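Local coordinates for zona pellucida sperm-binding protein 1,Zona pellucida sperm-binding protein 1 (Gallus gallus, PDB 6GF7), which probably serves as a sperm-binding, structural component of the egg coat, to which this fragment contributes the zinc-binding, glycosylated N-terminal Ig-like domain, at residues Y10-G15 with Y100-T105; V31-L36 with V85-M90; C51-N56 with G71-V76. The protein carries 2 engineered substitutions. One frame throughout, in Å; residues are numbered along the deposited sequence.

Contact 1 of 3, residues Y10-G15 with Y100-T105; sequences YHYDCG and YEVQMT. Engineered in segment 100-105: Gln103 (natural residue Asn). With ZN (zinc ion), chain E.
Strand residues Tyr10 to Cys14 and Tyr100 to Thr105 run in nearly the same direction, at 15°, but their axes come no nearer than 8.0 Å, so side chains rather than paired backbones bridge them. Tyr12, then Tyr10, contributes most. With CG set between the backbone N and the carbonyl carbon (chi1 73°), the Tyr12 ring reaches across to lie over the backbone of Met104, whose CA sits 4.0 Å from the ring centroid in a CH-pi contact. The Met104 side chain runs back the other way along the tyrosine, and its CE ends 3.7 Å from Tyr12 CB; the sulfur sits obliquely to the ring, a Met-aromatic contact. At the far end, Tyr12 OH donates to Thr105 O at 3.2 Å, in the carbonyl plane and on a lone pair. A leucine in place of Tyr12 would probably leave that carbonyl without its hydroxyl partner and Met104 CA without the ring face it packs on. Tyr10 makes a second aromatic bridge, turning an edge toward the face of Tyr100 with centroids 5.8 Å apart, while its CE1 lies 3.8 Å from Val102 CB. The hydroxyl of Tyr100 is held elsewhere, by Leu8 N and Glu89 OE1. The side chains of His11 and Asp13 start away from 100-105, and their NE2 and OD2 bind a zinc ion with two waters. Cys14 is disulfide-bonded to Cys106, and Arg108 makes a cation-pi contact with Tyr12. Strand 9-14 pairs with strand 18-24 and strand 96-106 with strand 80-90, which places the contact where two sheets face each other.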
loop_
_atom_site.group_PDB
_atom_site.type_symbol
_atom_site.label_atom_id
_atom_site.label_comp_id
_atom_site.label_asym_id
_atom_site.label_seq_id
_atom_site.Cartn_x
_atom_site.Cartn_y
_atom_site.Cartn_z
ATOM N N TYR A 10 -10.683 -11.604 -16.906
ATOM C CA TYR A 10 -10.220 -10.246 -16.672
ATOM C C TYR A 10 -9.143 -9.874 -17.682
ATOM O O TYR A 10 -8.412 -10.728 -18.191
ATOM C CB TYR A 10 -9.684 -10.076 -15.245
ATOM C CG TYR A 10 -8.442 -10.880 -14.979
ATOM C CD1 TYR A 10 -7.183 -10.364 -15.252
ATOM C CD2 TYR A 10 -8.526 -12.163 -14.455
ATOM C CE1 TYR A 10 -6.038 -11.107 -15.013
ATOM C CE2 TYR A 10 -7.386 -12.912 -14.207
ATOM C CZ TYR A 10 -6.147 -12.379 -14.492
ATOM O OH TYR A 10 -5.011 -13.116 -14.255
ATOM N N HIS A 11 -9.041 -8.577 -17.936
ATOM C CA HIS A 11 -8.066 -8.031 -18.865
ATOM C C HIS A 11 -7.850 -6.573 -18.494
ATOM O O HIS A 11 -8.711 -5.949 -17.867
ATOM C CB HIS A 11 -8.518 -8.163 -20.322
ATOM C CG HIS A 11 -9.489 -7.111 -20.752
ATOM N ND1 HIS A 11 -10.849 -7.232 -20.563
ATOM C CD2 HIS A 11 -9.297 -5.919 -21.363
ATOM C CE1 HIS A 11 -11.454 -6.159 -21.041
ATOM N NE2 HIS A 11 -10.535 -5.347 -21.531
ATOM N N TYR A 12 -6.680 -6.050 -18.828
ATOM C CA TYR A 12 -6.404 -4.646 -18.578
ATOM C C TYR A 12 -6.111 -3.914 -19.877
ATOM O O TYR A 12 -5.656 -4.505 -20.861
ATOM C CB TYR A 12 -5.253 -4.468 -17.581
ATOM C CG TYR A 12 -3.861 -4.781 -18.087
ATOM C CD1 TYR A 12 -3.326 -6.051 -17.935
ATOM C CD2 TYR A 12 -3.058 -3.796 -18.652
ATOM C CE1 TYR A 12 -2.042 -6.348 -18.359
ATOM C CE2 TYR A 12 -1.772 -4.083 -19.085
ATOM C CZ TYR A 12 -1.270 -5.364 -18.935
ATOM O OH TYR A 12 0.008 -5.669 -19.355
ATOM N N ASP A 13 -6.408 -2.619 -19.870
ATOM C CA ASP A 13 -6.197 -1.743 -21.011
ATOM C C ASP A 13 -5.284 -0.604 -20.589
ATOM O O ASP A 13 -5.415 -0.069 -19.483
ATOM C CB ASP A 13 -7.512 -1.164 -21.533
ATOM C CG ASP A 13 -8.437 -2.219 -22.079
ATOM O OD1 ASP A 13 -7.936 -3.252 -22.580
ATOM O OD2 ASP A 13 -9.666 -1.996 -22.024
ATOM N N CYS A 14 -4.379 -0.217 -21.483
ATOM C CA CYS A 14 -3.494 0.913 -21.252
ATOM C C CYS A 14 -4.053 2.141 -21.961
ATOM O O CYS A 14 -4.412 2.068 -23.139
ATOM C CB CYS A 14 -2.088 0.593 -21.751
ATOM S SG CYS A 14 -1.322 -0.871 -20.982
ATOM N N GLY A 15 -4.124 3.263 -21.239
ATOM C CA GLY A 15 -4.642 4.512 -21.770
ATOM C C GLY A 15 -3.619 5.633 -21.843
ATOM O O GLY A 15 -2.412 5.378 -21.872
ATOM N N TYR A 100 -6.299 -14.142 -7.942
ATOM C CA TYR A 100 -5.520 -14.036 -9.164
ATOM C C TYR A 100 -4.511 -12.907 -9.023
ATOM O O TYR A 100 -4.840 -11.832 -8.514
ATOM C CB TYR A 100 -6.425 -13.764 -10.370
ATOM C CG TYR A 100 -7.631 -14.671 -10.481
ATOM C CD1 TYR A 100 -8.766 -14.459 -9.705
ATOM C CD2 TYR A 100 -7.652 -15.710 -11.399
ATOM C CE1 TYR A 100 -9.869 -15.282 -9.818
ATOM C CE2 TYR A 100 -8.752 -16.534 -11.519
ATOM C CZ TYR A 100 -9.854 -16.317 -10.730
ATOM O OH TYR A 100 -10.946 -17.136 -10.857
ATOM N N GLU A 101 -3.286 -13.145 -9.482
ATOM C CA GLU A 101 -2.252 -12.119 -9.513
ATOM C C GLU A 101 -2.041 -11.675 -10.951
ATOM O O GLU A 101 -1.780 -12.502 -11.829
ATOM C CB GLU A 101 -0.932 -12.630 -8.930
ATOM C CG GLU A 101 -0.891 -12.738 -7.415
ATOM C CD GLU A 101 0.472 -13.174 -6.899
ATOM O OE1 GLU A 101 1.429 -13.258 -7.701
ATOM O OE2 GLU A 101 0.584 -13.434 -5.685
ATOM N N VAL A 102 -2.169 -10.376 -11.190
ATOM C CA VAL A 102 -1.966 -9.798 -12.508
ATOM C C VAL A 102 -0.976 -8.654 -12.372
ATOM O O VAL A 102 -1.040 -7.872 -11.415
ATOM C CB VAL A 102 -3.285 -9.316 -13.148
ATOM C CG1 VAL A 102 -4.009 -8.354 -12.221
ATOM C CG2 VAL A 102 -3.019 -8.669 -14.505
ATOM N N GLN A 103 -0.054 -8.561 -13.320
ATOM C CA GLN A 103 0.920 -7.479 -13.348
ATOM C C GLN A 103 0.581 -6.602 -14.539
ATOM O O GLN A 103 0.756 -7.011 -15.690
ATOM C CB GLN A 103 2.353 -7.997 -13.446
ATOM C CG GLN A 103 3.391 -6.895 -13.279
ATOM C CD GLN A 103 4.816 -7.402 -13.337
ATOM O OE1 GLN A 103 5.658 -6.998 -12.535
ATOM N NE2 GLN A 103 5.099 -8.278 -14.295
ATOM N N MET A 104 0.122 -5.391 -14.260
ATOM C CA MET A 104 -0.288 -4.475 -15.308
ATOM C C MET A 104 0.922 -3.656 -15.724
ATOM O O MET A 104 1.490 -2.918 -14.911
ATOM C CB MET A 104 -1.411 -3.563 -14.826
ATOM C CG MET A 104 -2.641 -4.288 -14.363
ATOM S SD MET A 104 -3.763 -3.100 -13.638
ATOM C CE MET A 104 -4.124 -2.080 -15.056
ATOM N N THR A 105 1.325 -3.808 -16.979
ATOM C CA THR A 105 2.459 -3.092 -17.531
ATOM C C THR A 105 1.968 -2.228 -18.678
ATOM O O THR A 105 1.308 -2.729 -19.594
ATOM C CB THR A 105 3.530 -4.064 -18.016
ATOM O OG1 THR A 105 3.831 -4.989 -16.965
ATOM C CG2 THR A 105 4.788 -3.311 -18.392
HETATM ZN ZN ZN E . -10.762 -3.605 -22.553
HETATM O O HOH W 1 -10.765 -3.916 -24.727
HETATM O O HOH W 2 -12.865 -2.986 -22.423
#

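Contact 2 of 3, residues V31-L36 with V85-M90; sequences VHFKVL and VQLEEM. With ZN (zinc ion), chain G; ZN (zinc ion), chain F.
Lys34 and Glu88 reach from neighbouring strands to one zinc ion, and the lysine can be followed outward atom by atom. Its CB starts 4.1 Å from Gln86 O. Its CD passes Gln86 OE1 at 3.9 Å, the two side chains side by side. CE comes near Glu88 OE1, and NZ ends on the zinc at 2.3 Å. The chain is extended beyond CG, which carries the amine out to the metal; to donate a lone pair to zinc it has probably lost a proton. Both carboxylate oxygens of Glu88 grip the same ion, and a water binds it as well. Glu88 OE1 also accepts a 2.9 Å hydrogen bond from the O of a water that is itself a ligand of a second zinc ion, linking the two sites. That second ion is held by His32 ND1, with Glu44 as a further protein ligand. Over one face of the His32 ring lie both SD of Met90, 3.9 Å from the centroid, and its CE, in a CH-pi contact. Beneath these sites the backbones pair antiparallel, His32 with Glu88 and Lys34 with Gln86 as hydrogen-bonded pairs. The face carrying Phe33, Val85 and Leu87 is mostly apolar, though Glu89 on it bonds to Tyr100 OH. Val85 CG1 meets the edge of the Phe33 ring at CD2, 4.0 Å away, Leu87 packs alongside that ring, and Leu21 and Phe65 close in from the opposing sheet. An apolar side packed against a second sheet is characteristic of an Ig-like beta sandwich; here the other side, with His32, Lys34 and Glu88, carries zinc.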
loop_
_atom_site.group_PDB
_atom_site.type_symbol
_atom_site.label_atom_id
_atom_site.label_comp_id
_atom_site.label_asym_id
_atom_site.label_seq_id
_atom_site.Cartn_x
_atom_site.Cartn_y
_atom_site.Cartn_z
ATOM N N VAL A 31 -15.596 -8.758 -7.110
ATOM C CA VAL A 31 -14.142 -8.718 -7.081
ATOM C C VAL A 31 -13.716 -7.563 -6.190
ATOM O O VAL A 31 -14.281 -6.466 -6.263
ATOM C CB VAL A 31 -13.550 -8.554 -8.499
ATOM C CG1 VAL A 31 -12.028 -8.502 -8.458
ATOM C CG2 VAL A 31 -14.024 -9.669 -9.418
ATOM N N HIS A 32 -12.735 -7.818 -5.336
ATOM C CA HIS A 32 -12.057 -6.782 -4.574
ATOM C C HIS A 32 -10.608 -6.731 -5.040
ATOM O O HIS A 32 -9.960 -7.775 -5.174
ATOM C CB HIS A 32 -12.148 -7.042 -3.072
ATOM C CG HIS A 32 -13.472 -6.675 -2.483
ATOM N ND1 HIS A 32 -13.668 -6.511 -1.128
ATOM C CD2 HIS A 32 -14.676 -6.461 -3.065
ATOM C CE1 HIS A 32 -14.931 -6.199 -0.902
ATOM N NE2 HIS A 32 -15.566 -6.168 -2.060
ATOM N N PHE A 33 -10.119 -5.532 -5.328
ATOM C CA PHE A 33 -8.767 -5.353 -5.830
ATOM C C PHE A 33 -7.810 -5.023 -4.687
ATOM O O PHE A 33 -8.135 -4.241 -3.787
ATOM C CB PHE A 33 -8.734 -4.240 -6.869
ATOM C CG PHE A 33 -9.549 -4.538 -8.092
ATOM C CD1 PHE A 33 -10.896 -4.229 -8.116
ATOM C CD2 PHE A 33 -8.989 -5.144 -9.201
ATOM C CE1 PHE A 33 -11.662 -4.490 -9.230
ATOM C CE2 PHE A 33 -9.753 -5.414 -10.321
ATOM C CZ PHE A 33 -11.092 -5.087 -10.334
ATOM N N LYS A 34 -6.617 -5.604 -4.738
ATOM C CA LYS A 34 -5.564 -5.272 -3.790
ATOM C C LYS A 34 -4.265 -5.039 -4.547
ATOM O O LYS A 34 -3.871 -5.863 -5.378
ATOM C CB LYS A 34 -5.369 -6.392 -2.763
ATOM C CG LYS A 34 -6.524 -6.592 -1.821
ATOM C CD LYS A 34 -6.225 -7.721 -0.849
ATOM C CE LYS A 34 -7.388 -7.967 0.094
ATOM N NZ LYS A 34 -7.083 -9.075 1.039
ATOM N N VAL A 35 -3.589 -3.946 -4.230
ATOM C CA VAL A 35 -2.284 -3.652 -4.806
ATOM C C VAL A 35 -1.225 -4.351 -3.975
ATOM O O VAL A 35 -1.298 -4.364 -2.741
ATOM C CB VAL A 35 -2.035 -2.133 -4.848
ATOM C CG1 VAL A 35 -0.651 -1.842 -5.381
ATOM C CG2 VAL A 35 -3.078 -1.446 -5.706
ATOM N N LEU A 36 -0.233 -4.928 -4.646
ATOM C CA LEU A 36 0.873 -5.614 -3.990
ATOM C C LEU A 36 2.132 -4.779 -4.172
ATOM O O LEU A 36 2.516 -4.473 -5.306
ATOM C CB LEU A 36 1.073 -7.011 -4.571
ATOM C CG LEU A 36 -0.178 -7.877 -4.674
ATOM C CD1 LEU A 36 0.111 -9.194 -5.390
ATOM C CD2 LEU A 36 -0.702 -8.129 -3.290
ATOM N N VAL A 85 -1.343 -6.384 -9.106
ATOM C CA VAL A 85 -2.665 -6.364 -8.500
ATOM C C VAL A 85 -3.115 -7.787 -8.225
ATOM O O VAL A 85 -2.915 -8.685 -9.051
ATOM C CB VAL A 85 -3.683 -5.650 -9.413
ATOM C CG1 VAL A 85 -5.080 -5.740 -8.829
ATOM C CG2 VAL A 85 -3.270 -4.199 -9.656
ATOM N N GLN A 86 -3.721 -7.992 -7.062
ATOM C CA GLN A 86 -4.373 -9.249 -6.734
ATOM C C GLN A 86 -5.876 -9.069 -6.890
ATOM O O GLN A 86 -6.449 -8.104 -6.371
ATOM C CB GLN A 86 -4.034 -9.694 -5.311
ATOM C CG GLN A 86 -4.652 -11.026 -4.922
ATOM C CD GLN A 86 -4.367 -11.408 -3.480
ATOM O OE1 GLN A 86 -4.195 -10.548 -2.619
ATOM N NE2 GLN A 86 -4.306 -12.705 -3.214
ATOM N N LEU A 87 -6.510 -9.995 -7.601
ATOM C CA LEU A 87 -7.960 -10.015 -7.745
ATOM C C LEU A 87 -8.498 -11.068 -6.792
ATOM O O LEU A 87 -8.077 -12.227 -6.843
ATOM C CB LEU A 87 -8.385 -10.348 -9.173
ATOM C CG LEU A 87 -7.681 -9.616 -10.303
ATOM C CD1 LEU A 87 -8.214 -10.085 -11.640
ATOM C CD2 LEU A 87 -7.884 -8.154 -10.140
ATOM N N GLU A 88 -9.396 -10.663 -5.915
ATOM C CA GLU A 88 -10.060 -11.585 -5.007
ATOM C C GLU A 88 -11.486 -11.763 -5.511
ATOM O O GLU A 88 -12.304 -10.842 -5.410
ATOM C CB GLU A 88 -10.000 -11.072 -3.570
ATOM C CG GLU A 88 -8.656 -11.386 -2.908
ATOM C CD GLU A 88 -8.623 -11.099 -1.415
ATOM O OE1 GLU A 88 -9.430 -10.274 -0.934
ATOM O OE2 GLU A 88 -7.779 -11.702 -0.716
ATOM N N GLU A 89 -11.755 -12.920 -6.120
ATOM C CA GLU A 89 -13.120 -13.285 -6.480
ATOM C C GLU A 89 -13.869 -13.669 -5.212
ATOM O O GLU A 89 -13.427 -14.548 -4.465
ATOM C CB GLU A 89 -13.121 -14.441 -7.476
ATOM C CG GLU A 89 -14.434 -14.623 -8.224
ATOM C CD GLU A 89 -14.346 -15.672 -9.326
ATOM O OE1 GLU A 89 -13.408 -16.499 -9.294
ATOM O OE2 GLU A 89 -15.212 -15.668 -10.231
ATOM N N MET A 90 -14.998 -13.007 -4.963
ATOM C CA MET A 90 -15.691 -13.108 -3.687
ATOM C C MET A 90 -17.180 -13.343 -3.869
ATOM O O MET A 90 -17.805 -12.795 -4.784
ATOM C CB MET A 90 -15.515 -11.834 -2.865
ATOM C CG MET A 90 -14.290 -11.798 -1.992
ATOM S SD MET A 90 -14.201 -10.194 -1.189
ATOM C CE MET A 90 -15.858 -10.036 -0.533
HETATM ZN ZN ZN G . -8.651 -10.751 1.037
HETATM ZN ZN ZN F . -12.195 -6.724 0.322
HETATM O O HOH W 3 -11.076 -8.570 0.666
HETATM O O HOH W 4 -13.331 -5.652 1.859
HETATM O O HOH W 5 -7.618 -12.640 1.418
#

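Contact 3 of 3, residues C51-N56 with G71-V76; sequences CMHWLN and GCHVLV. With ZN (zinc ion), chain D; NAG (2-acetamido-2-deoxy-beta-D-glucopyranose), chain C.
His53 and His73 are brought to one zinc ion by different first torsions: CG of His53 lies between its backbone N and carbonyl carbon (chi1 47°), whereas CG of His73 stands anti to its carbonyl carbon (chi1 -47°). Each ring binds through NE2, at 2.3 Å from His53 and 2.2 Å from His73, and a water adds a third ligand. Because both nitrogens point at the metal, they share no hydrogen bond. The rings meet rim to rim, neither covering the other, with planes at 37° and the edge of the His53 ring toward His73. Cys51 CB lies over one face of the His53 ring, and His53 ND1 makes a weak hydrogen bond to Ala46 O. The contact joins the start of strand 53-57, where Met52 and His53 both face Cys48 in a G1 beta bulge, to a type I turn from Gly71 to Val74. This turn is closed by Val74 N on Gly71 O at 3.2 Å. Gly71 CA packs 4.0 Å from Met52 CB, and Cys72 N donates weakly to Cys51 O at 3.4 Å. Cys51 and Cys72 are a disulfide pair of this protein; both are modelled in two conformers, as is His73, and in the one described here the sulfurs stand 4.0 Å apart, unbonded. Further along strand 53-57, OD1 of Asn56 accepts a 2.6 Å hydrogen bond from O4 of an N-acetylglucosamine, probably part of the glycan on Asn47, and the sugar runs past Trp54. The ring of His73 also meets that of Trp54 of the second subunit.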
loop_
_atom_site.group_PDB
_atom_site.type_symbol
_atom_site.label_atom_id
_atom_site.label_comp_id
_atom_site.label_asym_id
_atom_site.label_seq_id
_atom_site.Cartn_x
_atom_site.Cartn_y
_atom_site.Cartn_z
ATOM N N CYS A 51 -4.404 9.517 -4.786
ATOM C CA CYS A 51 -3.602 8.389 -5.246
ATOM C C CYS A 51 -3.943 7.959 -6.663
ATOM O O CYS A 51 -3.256 7.090 -7.211
ATOM C CB CYS A 51 -3.769 7.186 -4.312
ATOM S SG CYS A 51 -2.783 7.246 -2.800
ATOM N N MET A 52 -4.993 8.532 -7.254
ATOM C CA MET A 52 -5.395 8.248 -8.631
ATOM C C MET A 52 -5.733 6.773 -8.851
ATOM O O MET A 52 -5.245 6.130 -9.783
ATOM C CB MET A 52 -4.329 8.717 -9.622
ATOM C CG MET A 52 -4.140 10.219 -9.627
ATOM S SD MET A 52 -2.783 10.733 -10.687
ATOM C CE MET A 52 -3.393 10.222 -12.291
ATOM N N HIS A 53 -6.570 6.227 -7.976
ATOM C CA HIS A 53 -7.206 4.960 -8.295
ATOM C C HIS A 53 -8.657 4.981 -7.843
ATOM O O HIS A 53 -8.990 5.504 -6.777
ATOM C CB HIS A 53 -6.437 3.746 -7.727
ATOM C CG HIS A 53 -6.023 3.862 -6.293
ATOM N ND1 HIS A 53 -6.907 4.147 -5.275
ATOM C CD2 HIS A 53 -4.818 3.664 -5.701
ATOM C CE1 HIS A 53 -6.261 4.147 -4.121
ATOM N NE2 HIS A 53 -4.992 3.856 -4.352
ATOM N N TRP A 54 -9.516 4.410 -8.683
ATOM C CA TRP A 54 -10.956 4.487 -8.516
ATOM C C TRP A 54 -11.563 3.123 -8.805
ATOM O O TRP A 54 -10.965 2.282 -9.482
ATOM C CB TRP A 54 -11.582 5.554 -9.419
ATOM C CG TRP A 54 -11.000 6.919 -9.214
ATOM C CD1 TRP A 54 -11.455 7.885 -8.361
ATOM C CD2 TRP A 54 -9.882 7.490 -9.903
ATOM N NE1 TRP A 54 -10.673 9.010 -8.457
ATOM C CE2 TRP A 54 -9.703 8.795 -9.399
ATOM C CE3 TRP A 54 -9.008 7.020 -10.889
ATOM C CZ2 TRP A 54 -8.687 9.636 -9.849
ATOM C CZ3 TRP A 54 -8.002 7.854 -11.333
ATOM C CH2 TRP A 54 -7.851 9.150 -10.816
ATOM N N LEU A 55 -12.772 2.920 -8.287
ATOM C CA LEU A 55 -13.525 1.695 -8.492
ATOM C C LEU A 55 -14.850 2.018 -9.167
ATOM O O LEU A 55 -15.516 2.995 -8.810
ATOM C CB LEU A 55 -13.783 1.011 -7.161
ATOM C CG LEU A 55 -12.552 0.425 -6.471
ATOM C CD1 LEU A 55 -12.980 -0.250 -5.186
ATOM C CD2 LEU A 55 -11.769 -0.523 -7.371
ATOM N N ASN A 56 -15.217 1.215 -10.159
ATOM C CA ASN A 56 -16.475 1.423 -10.860
ATOM C C ASN A 56 -17.056 0.080 -11.248
ATOM O O ASN A 56 -16.328 -0.890 -11.465
ATOM C CB ASN A 56 -16.310 2.248 -12.145
ATOM C CG ASN A 56 -16.018 3.697 -11.880
ATOM O OD1 ASN A 56 -16.930 4.517 -11.795
ATOM N ND2 ASN A 56 -14.735 4.030 -11.756
ATOM N N GLY A 71 -0.097 7.532 -10.313
ATOM C CA GLY A 71 -0.651 7.228 -9.011
ATOM C C GLY A 71 0.369 6.641 -8.048
ATOM O O GLY A 71 1.445 6.183 -8.433
ATOM N N CYS A 72 0.056 6.637 -6.752
ATOM C CA CYS A 72 1.132 6.479 -5.770
ATOM C C CYS A 72 1.737 5.072 -5.748
ATOM O O CYS A 72 2.935 4.932 -5.475
ATOM C CB CYS A 72 0.638 6.873 -4.381
ATOM S SG CYS A 72 0.730 8.658 -4.088
ATOM N N HIS A 73 0.950 4.027 -6.026
ATOM C CA HIS A 73 1.454 2.653 -5.995
ATOM C C HIS A 73 2.188 2.255 -7.270
ATOM O O HIS A 73 2.797 1.182 -7.317
ATOM C CB HIS A 73 0.296 1.684 -5.758
ATOM C CG HIS A 73 -0.609 2.088 -4.638
ATOM N ND1 HIS A 73 -0.526 1.537 -3.378
ATOM C CD2 HIS A 73 -1.615 2.993 -4.588
ATOM C CE1 HIS A 73 -1.445 2.081 -2.600
ATOM N NE2 HIS A 73 -2.120 2.967 -3.310
ATOM N N VAL A 74 2.160 3.112 -8.271
ATOM C CA VAL A 74 2.595 2.838 -9.634
ATOM C C VAL A 74 4.087 3.126 -9.733
ATOM O O VAL A 74 4.554 4.201 -9.339
ATOM C CB VAL A 74 1.785 3.660 -10.649
ATOM C CG1 VAL A 74 2.262 3.369 -12.063
ATOM C CG2 VAL A 74 0.301 3.333 -10.523
ATOM N N LEU A 75 4.842 2.153 -10.225
ATOM C CA LEU A 75 6.285 2.243 -10.352
ATOM C C LEU A 75 6.686 2.316 -11.818
ATOM O O LEU A 75 5.957 1.870 -12.709
ATOM C CB LEU A 75 6.961 1.031 -9.704
ATOM C CG LEU A 75 6.694 0.786 -8.220
ATOM C CD1 LEU A 75 7.387 -0.494 -7.768
ATOM C CD2 LEU A 75 7.140 1.977 -7.391
ATOM N N VAL A 76 7.865 2.879 -12.061
ATOM C CA VAL A 76 8.477 2.874 -13.385
ATOM C C VAL A 76 9.565 1.812 -13.382
ATOM O O VAL A 76 10.476 1.847 -12.548
ATOM C CB VAL A 76 9.041 4.250 -13.762
ATOM C CG1 VAL A 76 9.662 4.183 -15.136
ATOM C CG2 VAL A 76 7.943 5.304 -13.729
HETATM ZN ZN ZN D . -3.917 3.740 -2.323
HETATM C C1 NAG C . -15.548 6.275 -7.055
HETATM C C2 NAG C . -16.993 6.758 -6.911
HETATM C C3 NAG C . -17.784 6.492 -8.192
HETATM C C4 NAG C . -17.053 7.092 -9.387
HETATM C C5 NAG C . -15.593 6.635 -9.422
HETATM C C6 NAG C . -14.786 7.333 -10.491
HETATM C C7 NAG C . -18.014 5.006 -5.379
HETATM C C8 NAG C . -17.649 3.900 -6.340
HETATM N N2 NAG C . -17.678 6.270 -5.713
HETATM O O3 NAG C . -19.085 7.058 -8.079
HETATM O O4 NAG C . -17.684 6.672 -10.590
HETATM O O5 NAG C . -14.942 6.916 -8.171
HETATM O O6 NAG C . -14.583 8.704 -10.174
HETATM O O7 NAG C . -18.596 4.765 -4.327
HETATM O O HOH W 6 -4.773 1.784 -1.867
#

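How the contacts relate
The six segments are nested along the chain: 51-56 with 71-76 lies inside the loop closed by 31-36 with 85-90, which in turn lies inside that closed by contact 1. Their centres are about 12 Å (contacts 1 and 2), 13 Å (1 and 3) and 14 Å (2 and 3) apart. Contacts 1 and 2 are stitched together by the pairing of strands 80-90 and 96-106, and Tyr10 packs on Leu87. Contacts 2 and 3 meet through Val35 with His73 and Phe33 with Leu55; contacts 1 and 3 do not touch. Contacts 1 and 3, with one zinc ion each, link the domain's two sheets; contact 2, with two, lies within the five-stranded one.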